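Local coordinates for protein endo-alpha-mannosidase (PDB 4ACY) that hydrolyses internal alpha-mannosidic linkages as a family 99 glycoside hydrolase, an endo-acting enzyme of the kind that processes N-glycans, at residues A[162-173]-A[213-224]. Residues are numbered along the deposited sequence; the frame is centred on the assembly and turned at random.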
loop_
_atom_site.group_PDB
_atom_site.type_symbol
_atom_site.label_atom_id
_atom_site.label_comp_id
_atom_site.label_asym_id
_atom_site.label_seq_id
_atom_site.Cartn_x
_atom_site.Cartn_y
_atom_site.Cartn_z
ATOM N N GLN A 162 -18.813 12.479 -1.504
ATOM C CA GLN A 162 -20.029 11.669 -1.384
ATOM C C GLN A 162 -19.806 10.184 -1.668
ATOM O O GLN A 162 -20.292 9.337 -0.933
ATOM C CB GLN A 162 -21.172 12.219 -2.259
ATOM C CG GLN A 162 -22.486 11.413 -2.184
ATOM C CD GLN A 162 -23.043 11.280 -0.756
ATOM O OE1 GLN A 162 -23.030 12.235 0.034
ATOM N NE2 GLN A 162 -23.530 10.093 -0.426
ATOM N N THR A 163 -19.067 9.858 -2.724
ATOM C CA THR A 163 -18.898 8.446 -3.059
ATOM C C THR A 163 -17.875 7.796 -2.113
ATOM O O THR A 163 -17.962 6.606 -1.816
ATOM C CB THR A 163 -18.548 8.209 -4.544
ATOM O OG1 THR A 163 -17.322 8.865 -4.859
ATOM C CG2 THR A 163 -19.675 8.747 -5.465
ATOM N N VAL A 164 -16.935 8.589 -1.611
ATOM C CA VAL A 164 -16.034 8.081 -0.557
ATOM C C VAL A 164 -16.868 7.751 0.694
ATOM O O VAL A 164 -16.705 6.683 1.279
ATOM C CB VAL A 164 -14.863 9.046 -0.261
ATOM C CG1 VAL A 164 -14.086 8.627 1.004
ATOM C CG2 VAL A 164 -13.919 9.120 -1.473
ATOM N N ARG A 165 -17.795 8.638 1.071
ATOM C CA ARG A 165 -18.695 8.346 2.193
ATOM C C ARG A 165 -19.409 7.021 1.992
ATOM O O ARG A 165 -19.451 6.194 2.893
ATOM C CB ARG A 165 -19.720 9.468 2.426
ATOM C CG ARG A 165 -20.352 9.389 3.825
ATOM C CD ARG A 165 -21.442 10.436 4.022
ATOM N NE ARG A 165 -21.691 10.740 5.445
ATOM C CZ ARG A 165 -22.362 9.968 6.300
ATOM N NH1 ARG A 165 -22.878 8.806 5.922
ATOM N NH2 ARG A 165 -22.511 10.362 7.560
ATOM N N GLU A 166 -19.947 6.808 0.794
ATOM C CA GLU A 166 -20.695 5.588 0.504
ATOM C C GLU A 166 -19.811 4.356 0.645
ATOM O O GLU A 166 -20.260 3.292 1.095
ATOM C CB GLU A 166 -21.297 5.641 -0.901
ATOM C CG GLU A 166 -22.341 6.748 -1.089
ATOM C CD GLU A 166 -22.690 7.003 -2.555
ATOM O OE1 GLU A 166 -22.179 6.292 -3.446
ATOM O OE2 GLU A 166 -23.467 7.938 -2.818
ATOM N N ASN A 167 -18.550 4.506 0.246
ATOM C CA ASN A 167 -17.586 3.409 0.376
ATOM C C ASN A 167 -17.168 3.107 1.802
ATOM O O ASN A 167 -16.991 1.936 2.156
ATOM C CB ASN A 167 -16.364 3.645 -0.506
ATOM C CG ASN A 167 -16.610 3.204 -1.928
ATOM O OD1 ASN A 167 -16.400 2.045 -2.268
ATOM N ND2 ASN A 167 -17.102 4.123 -2.757
ATOM N N ILE A 168 -16.999 4.155 2.607
ATOM C CA ILE A 168 -16.757 3.987 4.035
ATOM C C ILE A 168 -17.942 3.246 4.646
ATOM O O ILE A 168 -17.759 2.305 5.410
ATOM C CB ILE A 168 -16.507 5.340 4.761
ATOM C CG1 ILE A 168 -15.233 6.004 4.229
ATOM C CG2 ILE A 168 -16.419 5.142 6.288
ATOM C CD1 ILE A 168 -15.120 7.489 4.574
ATOM N N GLN A 169 -19.159 3.650 4.277
ATOM C CA GLN A 169 -20.351 3.006 4.820
ATOM C C GLN A 169 -20.384 1.540 4.435
ATOM O O GLN A 169 -20.669 0.694 5.269
ATOM C CB GLN A 169 -21.626 3.682 4.335
ATOM C CG GLN A 169 -21.790 5.114 4.776
ATOM C CD GLN A 169 -22.962 5.777 4.074
ATOM O OE1 GLN A 169 -24.048 5.206 4.006
ATOM N NE2 GLN A 169 -22.753 6.981 3.554
ATOM N N TYR A 170 -20.081 1.242 3.170
ATOM C CA TYR A 170 -20.054 -0.140 2.726
ATOM C C TYR A 170 -19.018 -0.960 3.504
ATOM O O TYR A 170 -19.305 -2.069 3.958
ATOM C CB TYR A 170 -19.800 -0.277 1.213
ATOM C CG TYR A 170 -19.823 -1.736 0.811
ATOM C CD1 TYR A 170 -21.026 -2.373 0.485
ATOM C CD2 TYR A 170 -18.653 -2.506 0.832
ATOM C CE1 TYR A 170 -21.048 -3.722 0.154
ATOM C CE2 TYR A 170 -18.673 -3.851 0.506
ATOM C CZ TYR A 170 -19.873 -4.452 0.169
ATOM O OH TYR A 170 -19.878 -5.786 -0.142
ATOM N N ILE A 171 -17.820 -0.404 3.648
ATOM C CA ILE A 171 -16.718 -1.108 4.292
ATOM C C ILE A 171 -17.046 -1.383 5.765
ATOM O O ILE A 171 -16.898 -2.508 6.238
ATOM C CB ILE A 171 -15.396 -0.324 4.132
ATOM C CG1 ILE A 171 -14.900 -0.435 2.676
ATOM C CG2 ILE A 171 -14.329 -0.809 5.120
ATOM C CD1 ILE A 171 -13.820 0.587 2.290
ATOM N N VAL A 172 -17.506 -0.353 6.471
ATOM C CA VAL A 172 -17.854 -0.485 7.891
ATOM C C VAL A 172 -19.046 -1.439 8.085
ATOM O O VAL A 172 -19.008 -2.303 8.954
ATOM C CB VAL A 172 -18.117 0.890 8.559
ATOM C CG1 VAL A 172 -18.682 0.733 9.971
ATOM C CG2 VAL A 172 -16.827 1.732 8.611
ATOM N N ASP A 173 -20.084 -1.299 7.266
ATOM C CA ASP A 173 -21.265 -2.171 7.388
ATOM C C ASP A 173 -20.964 -3.621 7.082
ATOM O O ASP A 173 -21.504 -4.521 7.715
ATOM C CB ASP A 173 -22.400 -1.704 6.471
ATOM C CG ASP A 173 -23.044 -0.417 6.939
ATOM O OD1 ASP A 173 -22.805 0.014 8.085
ATOM O OD2 ASP A 173 -23.793 0.180 6.143
ATOM N N ILE A 213 -21.897 16.510 4.970
ATOM C CA ILE A 213 -22.064 15.056 4.919
ATOM C C ILE A 213 -21.112 14.354 5.902
ATOM O O ILE A 213 -20.586 13.274 5.614
ATOM C CB ILE A 213 -21.905 14.491 3.467
ATOM C CG1 ILE A 213 -20.570 14.921 2.846
ATOM C CG2 ILE A 213 -23.084 14.925 2.592
ATOM C CD1 ILE A 213 -20.164 14.095 1.594
ATOM N N SER A 214 -20.904 14.967 7.067
ATOM C CA SER A 214 -19.863 14.506 7.990
ATOM C C SER A 214 -20.058 13.071 8.446
ATOM O O SER A 214 -21.186 12.620 8.681
ATOM C CB SER A 214 -19.757 15.412 9.216
ATOM O OG SER A 214 -18.682 14.998 10.047
ATOM N N VAL A 215 -18.950 12.350 8.559
ATOM C CA VAL A 215 -18.959 11.033 9.205
ATOM C C VAL A 215 -18.498 11.135 10.667
ATOM O O VAL A 215 -18.454 10.134 11.391
ATOM C CB VAL A 215 -18.045 10.007 8.468
ATOM C CG1 VAL A 215 -18.666 9.610 7.143
ATOM C CG2 VAL A 215 -16.648 10.559 8.271
ATOM N N ARG A 216 -18.138 12.337 11.093
ATOM C CA ARG A 216 -17.590 12.509 12.426
ATOM C C ARG A 216 -18.678 12.238 13.450
ATOM O O ARG A 216 -19.809 12.731 13.332
ATOM C CB ARG A 216 -17.005 13.902 12.630
ATOM C CG ARG A 216 -15.790 14.254 11.747
ATOM C CD ARG A 216 -14.710 13.189 11.836
ATOM N NE ARG A 216 -13.525 13.569 11.060
ATOM C CZ ARG A 216 -12.443 12.804 10.922
ATOM N NH1 ARG A 216 -12.374 11.625 11.519
ATOM N NH2 ARG A 216 -11.419 13.236 10.193
ATOM N N ASN A 217 -18.325 11.404 14.421
ATOM C CA ASN A 217 -19.218 11.021 15.511
ATOM C C ASN A 217 -20.440 10.235 15.064
ATOM O O ASN A 217 -21.454 10.173 15.765
ATOM C CB ASN A 217 -19.550 12.238 16.378
ATOM C CG ASN A 217 -18.312 12.812 17.020
ATOM O OD1 ASN A 217 -17.463 12.072 17.536
ATOM N ND2 ASN A 217 -18.188 14.128 16.984
ATOM N N THR A 218 -20.323 9.632 13.884
ATOM C CA THR A 218 -21.244 8.611 13.429
ATOM C C THR A 218 -20.525 7.285 13.606
ATOM O O THR A 218 -19.349 7.257 13.961
ATOM C CB THR A 218 -21.611 8.779 11.934
ATOM O OG1 THR A 218 -20.491 8.392 11.121
ATOM C CG2 THR A 218 -21.984 10.210 11.622
ATOM N N LYS A 219 -21.220 6.183 13.343
ATOM C CA LYS A 219 -20.606 4.870 13.391
ATOM C C LYS A 219 -19.566 4.693 12.269
ATOM O O LYS A 219 -18.879 3.675 12.227
ATOM C CB LYS A 219 -21.677 3.783 13.272
ATOM C CG LYS A 219 -22.250 3.646 11.866
ATOM C CD LYS A 219 -23.209 2.468 11.751
ATOM C CE LYS A 219 -22.474 1.124 11.747
ATOM N NZ LYS A 219 -23.445 0.030 11.447
ATOM N N TYR A 220 -19.491 5.679 11.375
ATOM C CA TYR A 220 -18.585 5.648 10.205
ATOM C C TYR A 220 -17.331 6.496 10.413
ATOM O O TYR A 220 -16.560 6.768 9.467
ATOM C CB TYR A 220 -19.342 6.061 8.934
ATOM C CG TYR A 220 -20.503 5.147 8.686
ATOM C CD1 TYR A 220 -20.299 3.784 8.480
ATOM C CD2 TYR A 220 -21.812 5.627 8.710
ATOM C CE1 TYR A 220 -21.369 2.914 8.286
ATOM C CE2 TYR A 220 -22.890 4.766 8.510
ATOM C CZ TYR A 220 -22.660 3.415 8.301
ATOM O OH TYR A 220 -23.724 2.562 8.102
ATOM N N ASP A 221 -17.110 6.914 11.659
ATOM C CA ASP A 221 -15.953 7.730 11.973
ATOM C C ASP A 221 -14.708 6.843 12.012
ATOM O O ASP A 221 -14.801 5.614 12.067
ATOM C CB ASP A 221 -16.142 8.457 13.322
ATOM C CG ASP A 221 -15.358 9.747 13.403
ATOM O OD1 ASP A 221 -14.476 9.979 12.547
ATOM O OD2 ASP A 221 -15.610 10.545 14.322
ATOM N N GLY A 222 -13.544 7.470 11.990
ATOM C CA GLY A 222 -12.294 6.730 12.041
ATOM C C GLY A 222 -11.144 7.676 11.825
ATOM O O GLY A 222 -11.259 8.872 12.074
ATOM N N LEU A 223 -10.024 7.123 11.382
ATOM C CA LEU A 223 -8.832 7.903 11.139
ATOM C C LEU A 223 -8.609 7.886 9.638
ATOM O O LEU A 223 -8.420 6.827 9.039
ATOM C CB LEU A 223 -7.637 7.284 11.861
ATOM C CG LEU A 223 -7.643 7.337 13.399
ATOM C CD1 LEU A 223 -6.625 6.352 13.942
ATOM C CD2 LEU A 223 -7.388 8.750 13.952
ATOM N N PHE A 224 -8.670 9.064 9.040
ATOM C CA PHE A 224 -8.550 9.211 7.601
ATOM C C PHE A 224 -7.235 9.880 7.271
ATOM O O PHE A 224 -6.935 10.985 7.728
ATOM C CB PHE A 224 -9.761 9.986 7.089
ATOM C CG PHE A 224 -11.056 9.319 7.450
ATOM C CD1 PHE A 224 -11.511 8.228 6.718
ATOM C CD2 PHE A 224 -11.783 9.744 8.571
ATOM C CE1 PHE A 224 -12.692 7.579 7.076
ATOM C CE2 PHE A 224 -12.962 9.109 8.928
ATOM C CZ PHE A 224 -13.425 8.028 8.181
#
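R165 of helix 161-175 lays its guanidinium edge against the carbonyls of I213 and S214. Its bond from CA to CB is directed toward loop 213-222, and with CG anti to the backbone N (chi1 -162°) the chain is extended from CG to NE: CG meets V215 CG1, and CD lies 3.4 Å from I213 O. NE donates to I213 O (2.8 Å, N-H...O 153°) and NH2 to S214 O (2.8 Å, 167°), both in the guanidinium plane but above the carbonyl planes. V215 CG1 sits 3.5 Å above one face, offset toward the rim and 3.8 Å from CZ. With alanine in place of R165, both carbonyls would probably lose these donors, and V215 CG1 the face it packs on. One turn on, the Y220 ring is clamped between Q169 CG, 3.8 Å from its centroid (CH-pi), and K219 CG opposite. V172 CB meets the ring edge; Y220 OH donates to the syn lone pair of D173 OD1 (2.7 Å), and K219 NZ, 3.4 Å from D173 OD1, adds a salt bridge whose hydrogen bond is weak. Deeper, I168 CD1 touches F224 CE1. An outer-layer helix of a (beta/alpha)8 TIM barrel thus packs on the connection from helix 200-207 into strand 223-227.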